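Long-range contact in orotidine-5-phosphate decarboxylase/orotate phosphoribosyltransferase, putative (Ompdcase-oprtase, putative) (Leishmania infantum, PDB 3QW3), which probably catalyses, through this decarboxylase domain of a longer bifunctional UMP synthase, the conversion of orotidine 5'-phosphate to UMP and carbon dioxide: residues A96-A110 / P121-L133. Sequence-based numbering, arbitrary orientation.
Sequences ATSAFKHLNAHAITA and PFMRYPDKAVFVL
The ring of Phe100 carries Lys128 over one face, with CB 3.6 Å from the ring centroid and close to its normal, while its edge is turned into the face of Tyr125. That second pairing is a T-shaped stack, centroids 5.0 Å apart and planes at 62°, with Phe100 CD2 over the middle of the tyrosine ring; Phe122 O lies near the plane of the Phe100 ring at its CE2 edge. The rings pack where helix 89-102 meets helix 116-123 and the turn after it; helix 116-123 is the crossover of a right-handed beta-alpha-beta unit of the TIM barrel, whose parallel strands 107-110 and 129-135 lie beneath. Ala96, only a methyl, suits the helices' close approach: its CB sits 3.7 Å from Phe122 CD1 and touches Tyr125 CE1. Ile108 reaches up from the sheet because its CG1 is anti to the backbone N (chi1 -161°), bringing CD1 to Phe122 CE1 at 3.8 Å. On the opposite face of the sheet are Ala107, Ala129, Thr109 and Phe131, with Thr109 OG1 bonded to Asp82. Five backbone hydrogen bonds join the strands, from Ala129 N to His106 O through to Leu133 N to Ala110 O. Tyr125 suits the partly exposed turn it begins, since its ring packs inward while one water bridges its OH to Thr97 OG1, which also bonds to Asp93 O. Lysine supplies an apolar stem and a donor tip: with Lys128 bent at chi2 (-69°), its methylenes run along Phe100 and Lys128 NZ donates to Ala105 O at 2.9 Å and weakly to Phe100 O at 3.4 Å.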
loop_
_atom_site.group_PDB
_atom_site.type_symbol
_atom_site.label_atom_id
_atom_site.label_comp_id
_atom_site.label_asym_id
_atom_site.label_seq_id
_atom_site.Cartn_x
_atom_site.Cartn_y
_atom_site.Cartn_z
ATOM N N ALA A 96 -6.059 3.505 -8.990
ATOM C CA ALA A 96 -6.614 4.859 -9.124
ATOM C C ALA A 96 -8.006 4.800 -9.730
ATOM O O ALA A 96 -8.943 5.399 -9.199
ATOM C CB ALA A 96 -5.690 5.758 -9.959
ATOM N N THR A 97 -8.147 4.060 -10.830
ATOM C CA THR A 97 -9.455 3.889 -11.458
ATOM C C THR A 97 -10.462 3.274 -10.489
ATOM O O THR A 97 -11.608 3.726 -10.402
ATOM C CB THR A 97 -9.361 3.070 -12.762
ATOM O OG1 THR A 97 -8.492 3.753 -13.669
ATOM C CG2 THR A 97 -10.735 2.924 -13.409
ATOM N N SER A 98 -10.031 2.249 -9.756
ATOM C CA SER A 98 -10.889 1.614 -8.768
ATOM C C SER A 98 -11.403 2.618 -7.727
ATOM O O SER A 98 -12.607 2.713 -7.492
ATOM C CB SER A 98 -10.147 0.468 -8.073
ATOM O OG SER A 98 -10.923 -0.041 -7.005
ATOM N N ALA A 99 -10.486 3.367 -7.125
ATOM C CA ALA A 99 -10.832 4.286 -6.044
ATOM C C ALA A 99 -11.641 5.488 -6.526
ATOM O O ALA A 99 -12.631 5.859 -5.899
ATOM C CB ALA A 99 -9.584 4.761 -5.340
ATOM N N PHE A 100 -11.218 6.069 -7.643
ATOM C CA PHE A 100 -11.735 7.360 -8.088
ATOM C C PHE A 100 -12.945 7.252 -9.012
ATOM O O PHE A 100 -13.829 8.111 -8.970
ATOM C CB PHE A 100 -10.641 8.171 -8.784
ATOM C CG PHE A 100 -9.491 8.572 -7.890
ATOM C CD1 PHE A 100 -9.667 8.772 -6.514
ATOM C CD2 PHE A 100 -8.239 8.793 -8.441
ATOM C CE1 PHE A 100 -8.587 9.162 -5.709
ATOM C CE2 PHE A 100 -7.159 9.191 -7.650
ATOM C CZ PHE A 100 -7.333 9.367 -6.274
ATOM N N LYS A 101 -12.986 6.216 -9.846
ATOM C CA LYS A 101 -14.075 6.076 -10.819
ATOM C C LYS A 101 -15.081 4.999 -10.431
ATOM O O LYS A 101 -16.286 5.244 -10.433
ATOM C CB LYS A 101 -13.525 5.842 -12.231
ATOM C CG LYS A 101 -14.604 5.862 -13.318
ATOM C CD LYS A 101 -14.007 5.961 -14.714
ATOM C CE LYS A 101 -13.496 4.617 -15.214
ATOM N N HIS A 102 -14.600 3.803 -10.104
ATOM C CA HIS A 102 -15.501 2.716 -9.742
ATOM C C HIS A 102 -16.170 2.947 -8.393
ATOM O O HIS A 102 -17.391 2.838 -8.280
ATOM C CB HIS A 102 -14.783 1.361 -9.774
ATOM C CG HIS A 102 -14.222 1.004 -11.116
ATOM N ND1 HIS A 102 -13.383 -0.074 -11.307
ATOM C CD2 HIS A 102 -14.373 1.584 -12.332
ATOM C CE1 HIS A 102 -13.045 -0.144 -12.583
ATOM N NE2 HIS A 102 -13.631 0.850 -13.226
ATOM N N LEU A 103 -15.373 3.279 -7.379
ATOM C CA LEU A 103 -15.908 3.516 -6.037
ATOM C C LEU A 103 -16.366 4.959 -5.828
ATOM O O LEU A 103 -17.127 5.238 -4.892
ATOM C CB LEU A 103 -14.889 3.123 -4.963
ATOM C CG LEU A 103 -14.581 1.631 -4.811
ATOM C CD1 LEU A 103 -13.321 1.450 -3.957
ATOM C CD2 LEU A 103 -15.757 0.871 -4.220
ATOM N N ASN A 104 -15.901 5.854 -6.700
ATOM C CA ASN A 104 -16.246 7.286 -6.672
ATOM C C ASN A 104 -15.842 7.985 -5.375
ATOM O O ASN A 104 -16.546 8.869 -4.880
ATOM C CB ASN A 104 -17.738 7.517 -6.967
ATOM C CG ASN A 104 -18.106 7.211 -8.406
ATOM O OD1 ASN A 104 -17.551 7.789 -9.346
ATOM N ND2 ASN A 104 -19.065 6.316 -8.584
ATOM N N ALA A 105 -14.702 7.577 -4.826
ATOM C CA ALA A 105 -14.087 8.314 -3.731
ATOM C C ALA A 105 -13.468 9.585 -4.302
ATOM O O ALA A 105 -13.156 9.647 -5.497
ATOM C CB ALA A 105 -13.031 7.458 -3.036
ATOM N N HIS A 106 -13.304 10.599 -3.457
ATOM C CA HIS A 106 -12.752 11.881 -3.897
ATOM C C HIS A 106 -11.252 11.998 -3.642
ATOM O O HIS A 106 -10.592 12.903 -4.163
ATOM C CB HIS A 106 -13.501 13.036 -3.212
ATOM C CG HIS A 106 -14.989 12.908 -3.281
ATOM N ND1 HIS A 106 -15.754 13.575 -4.215
ATOM C CD2 HIS A 106 -15.856 12.182 -2.536
ATOM C CE1 HIS A 106 -17.026 13.268 -4.040
ATOM N NE2 HIS A 106 -17.116 12.429 -3.023
ATOM N N ALA A 107 -10.722 11.075 -2.840
ATOM C CA ALA A 107 -9.328 11.103 -2.444
ATOM C C ALA A 107 -8.871 9.716 -2.010
ATOM O O ALA A 107 -9.698 8.848 -1.690
ATOM C CB ALA A 107 -9.112 12.108 -1.307
ATOM N N ILE A 108 -7.558 9.527 -1.980
ATOM C CA ILE A 108 -6.961 8.262 -1.538
ATOM C C ILE A 108 -5.706 8.549 -0.714
ATOM O O ILE A 108 -5.085 9.598 -0.864
ATOM C CB ILE A 108 -6.616 7.357 -2.763
ATOM C CG1 ILE A 108 -6.444 5.883 -2.355
ATOM C CG2 ILE A 108 -5.409 7.899 -3.534
ATOM C CD1 ILE A 108 -6.256 4.934 -3.559
ATOM N N THR A 109 -5.336 7.618 0.159
ATOM C CA THR A 109 -4.040 7.695 0.829
ATOM C C THR A 109 -3.031 6.818 0.089
ATOM O O THR A 109 -3.405 5.825 -0.527
ATOM C CB THR A 109 -4.121 7.263 2.303
ATOM O OG1 THR A 109 -4.766 5.986 2.390
ATOM C CG2 THR A 109 -4.913 8.292 3.114
ATOM N N ALA A 110 -1.761 7.198 0.147
ATOM C CA ALA A 110 -0.724 6.515 -0.635
ATOM C C ALA A 110 0.625 6.538 0.061
ATOM O O ALA A 110 0.940 7.493 0.776
ATOM C CB ALA A 110 -0.607 7.145 -2.020
ATOM N N PRO A 121 0.235 8.275 -11.129
ATOM C CA PRO A 121 -1.045 7.701 -11.564
ATOM C C PRO A 121 -2.242 8.102 -10.698
ATOM O O PRO A 121 -3.374 8.086 -11.172
ATOM C CB PRO A 121 -0.796 6.192 -11.470
ATOM C CG PRO A 121 0.669 6.063 -11.672
ATOM C CD PRO A 121 1.244 7.218 -10.924
ATOM N N PHE A 122 -1.998 8.447 -9.438
ATOM C CA PHE A 122 -3.059 8.980 -8.595
ATOM C C PHE A 122 -3.194 10.490 -8.798
ATOM O O PHE A 122 -4.303 11.004 -8.956
ATOM C CB PHE A 122 -2.807 8.637 -7.127
ATOM C CG PHE A 122 -2.757 7.162 -6.857
ATOM C CD1 PHE A 122 -3.928 6.405 -6.824
ATOM C CD2 PHE A 122 -1.540 6.525 -6.644
ATOM C CE1 PHE A 122 -3.884 5.034 -6.576
ATOM C CE2 PHE A 122 -1.486 5.150 -6.398
ATOM C CZ PHE A 122 -2.661 4.408 -6.361
ATOM N N MET A 123 -2.062 11.182 -8.840
ATOM C CA MET A 123 -2.046 12.654 -8.882
ATOM C C MET A 123 -2.482 13.250 -10.222
ATOM O O MET A 123 -2.773 14.446 -10.309
ATOM C CB MET A 123 -0.668 13.183 -8.481
ATOM C CG MET A 123 -0.273 12.822 -7.052
ATOM S SD MET A 123 1.435 13.192 -6.652
ATOM C CE MET A 123 1.487 12.708 -4.930
ATOM N N ARG A 124 -2.538 12.418 -11.262
ATOM C CA ARG A 124 -2.929 12.884 -12.598
ATOM C C ARG A 124 -4.421 13.232 -12.709
ATOM O O ARG A 124 -4.855 13.817 -13.708
ATOM C CB ARG A 124 -2.506 11.877 -13.676
ATOM C CG ARG A 124 -3.131 10.501 -13.547
ATOM C CD ARG A 124 -2.551 9.523 -14.573
ATOM N NE ARG A 124 -2.935 9.855 -15.945
ATOM C CZ ARG A 124 -4.075 9.483 -16.522
ATOM N NH1 ARG A 124 -4.968 8.765 -15.852
ATOM N NH2 ARG A 124 -4.323 9.833 -17.778
ATOM N N TYR A 125 -5.199 12.859 -11.689
ATOM C CA TYR A 125 -6.608 13.231 -11.596
ATOM C C TYR A 125 -6.695 14.560 -10.841
ATOM O O TYR A 125 -6.630 14.570 -9.612
ATOM C CB TYR A 125 -7.398 12.186 -10.800
ATOM C CG TYR A 125 -7.629 10.829 -11.442
ATOM C CD1 TYR A 125 -6.585 9.916 -11.602
ATOM C CD2 TYR A 125 -8.910 10.437 -11.827
ATOM C CE1 TYR A 125 -6.807 8.667 -12.167
ATOM C CE2 TYR A 125 -9.144 9.188 -12.392
ATOM C CZ TYR A 125 -8.086 8.308 -12.557
ATOM O OH TYR A 125 -8.321 7.073 -13.116
ATOM N N PRO A 126 -6.858 15.687 -11.562
ATOM C CA PRO A 126 -6.831 16.993 -10.887
ATOM C C PRO A 126 -7.964 17.187 -9.872
ATOM O O PRO A 126 -7.798 17.934 -8.901
ATOM C CB PRO A 126 -6.976 17.995 -12.046
ATOM C CG PRO A 126 -6.641 17.219 -13.280
ATOM C CD PRO A 126 -7.115 15.828 -13.006
ATOM N N ASP A 127 -9.087 16.508 -10.098
ATOM C CA ASP A 127 -10.273 16.609 -9.240
ATOM C C ASP A 127 -10.212 15.707 -8.000
ATOM O O ASP A 127 -11.091 15.776 -7.132
ATOM C CB ASP A 127 -11.547 16.317 -10.049
ATOM C CG ASP A 127 -11.513 14.958 -10.754
ATOM O OD1 ASP A 127 -10.463 14.591 -11.332
ATOM O OD2 ASP A 127 -12.551 14.260 -10.743
ATOM N N LYS A 128 -9.177 14.870 -7.931
ATOM C CA LYS A 128 -8.985 13.936 -6.820
ATOM C C LYS A 128 -7.730 14.284 -6.032
ATOM O O LYS A 128 -6.759 14.793 -6.589
ATOM C CB LYS A 128 -8.890 12.493 -7.339
ATOM C CG LYS A 128 -10.036 12.059 -8.257
ATOM C CD LYS A 128 -11.366 11.924 -7.520
ATOM C CE LYS A 128 -12.497 11.594 -8.481
ATOM N NZ LYS A 128 -13.765 11.317 -7.749
ATOM N N ALA A 129 -7.745 14.009 -4.735
ATOM C CA ALA A 129 -6.594 14.317 -3.901
ATOM C C ALA A 129 -5.843 13.048 -3.535
ATOM O O ALA A 129 -6.424 11.969 -3.468
ATOM C CB ALA A 129 -7.018 15.045 -2.653
ATOM N N VAL A 130 -4.548 13.205 -3.296
ATOM C CA VAL A 130 -3.701 12.107 -2.856
ATOM C C VAL A 130 -3.001 12.539 -1.579
ATOM O O VAL A 130 -2.163 13.448 -1.593
ATOM C CB VAL A 130 -2.659 11.738 -3.928
ATOM C CG1 VAL A 130 -1.869 10.493 -3.504
ATOM C CG2 VAL A 130 -3.345 11.522 -5.262
ATOM N N PHE A 131 -3.366 11.892 -0.473
ATOM C CA PHE A 131 -2.714 12.126 0.806
ATOM C C PHE A 131 -1.572 11.131 0.972
ATOM O O PHE A 131 -1.803 9.931 1.118
ATOM C CB PHE A 131 -3.723 12.003 1.948
ATOM C CG PHE A 131 -4.672 13.171 2.039
ATOM C CD1 PHE A 131 -4.295 14.322 2.720
ATOM C CD2 PHE A 131 -5.935 13.108 1.456
ATOM C CE1 PHE A 131 -5.165 15.418 2.816
ATOM C CE2 PHE A 131 -6.818 14.205 1.541
ATOM C CZ PHE A 131 -6.421 15.356 2.222
ATOM N N VAL A 132 -0.344 11.643 0.938
ATOM C CA VAL A 132 0.854 10.801 0.961
ATOM C C VAL A 132 1.356 10.634 2.384
ATOM O O VAL A 132 1.487 11.612 3.120
ATOM C CB VAL A 132 1.977 11.402 0.083
ATOM C CG1 VAL A 132 3.189 10.470 0.065
ATOM C CG2 VAL A 132 1.469 11.626 -1.333
ATOM N N LEU A 133 1.644 9.394 2.772
ATOM C CA LEU A 133 2.171 9.134 4.113
ATOM C C LEU A 133 3.428 9.947 4.351
ATOM O O LEU A 133 4.326 9.977 3.507
ATOM C CB LEU A 133 2.475 7.646 4.301
ATOM C CG LEU A 133 1.360 6.645 4.013
ATOM C CD1 LEU A 133 1.903 5.226 4.267
ATOM C CD2 LEU A 133 0.135 6.909 4.870
HETATM O O HOH W 1 -6.296 5.606 -13.915
HETATM O O HOH W 2 -13.635 14.418 -6.723
#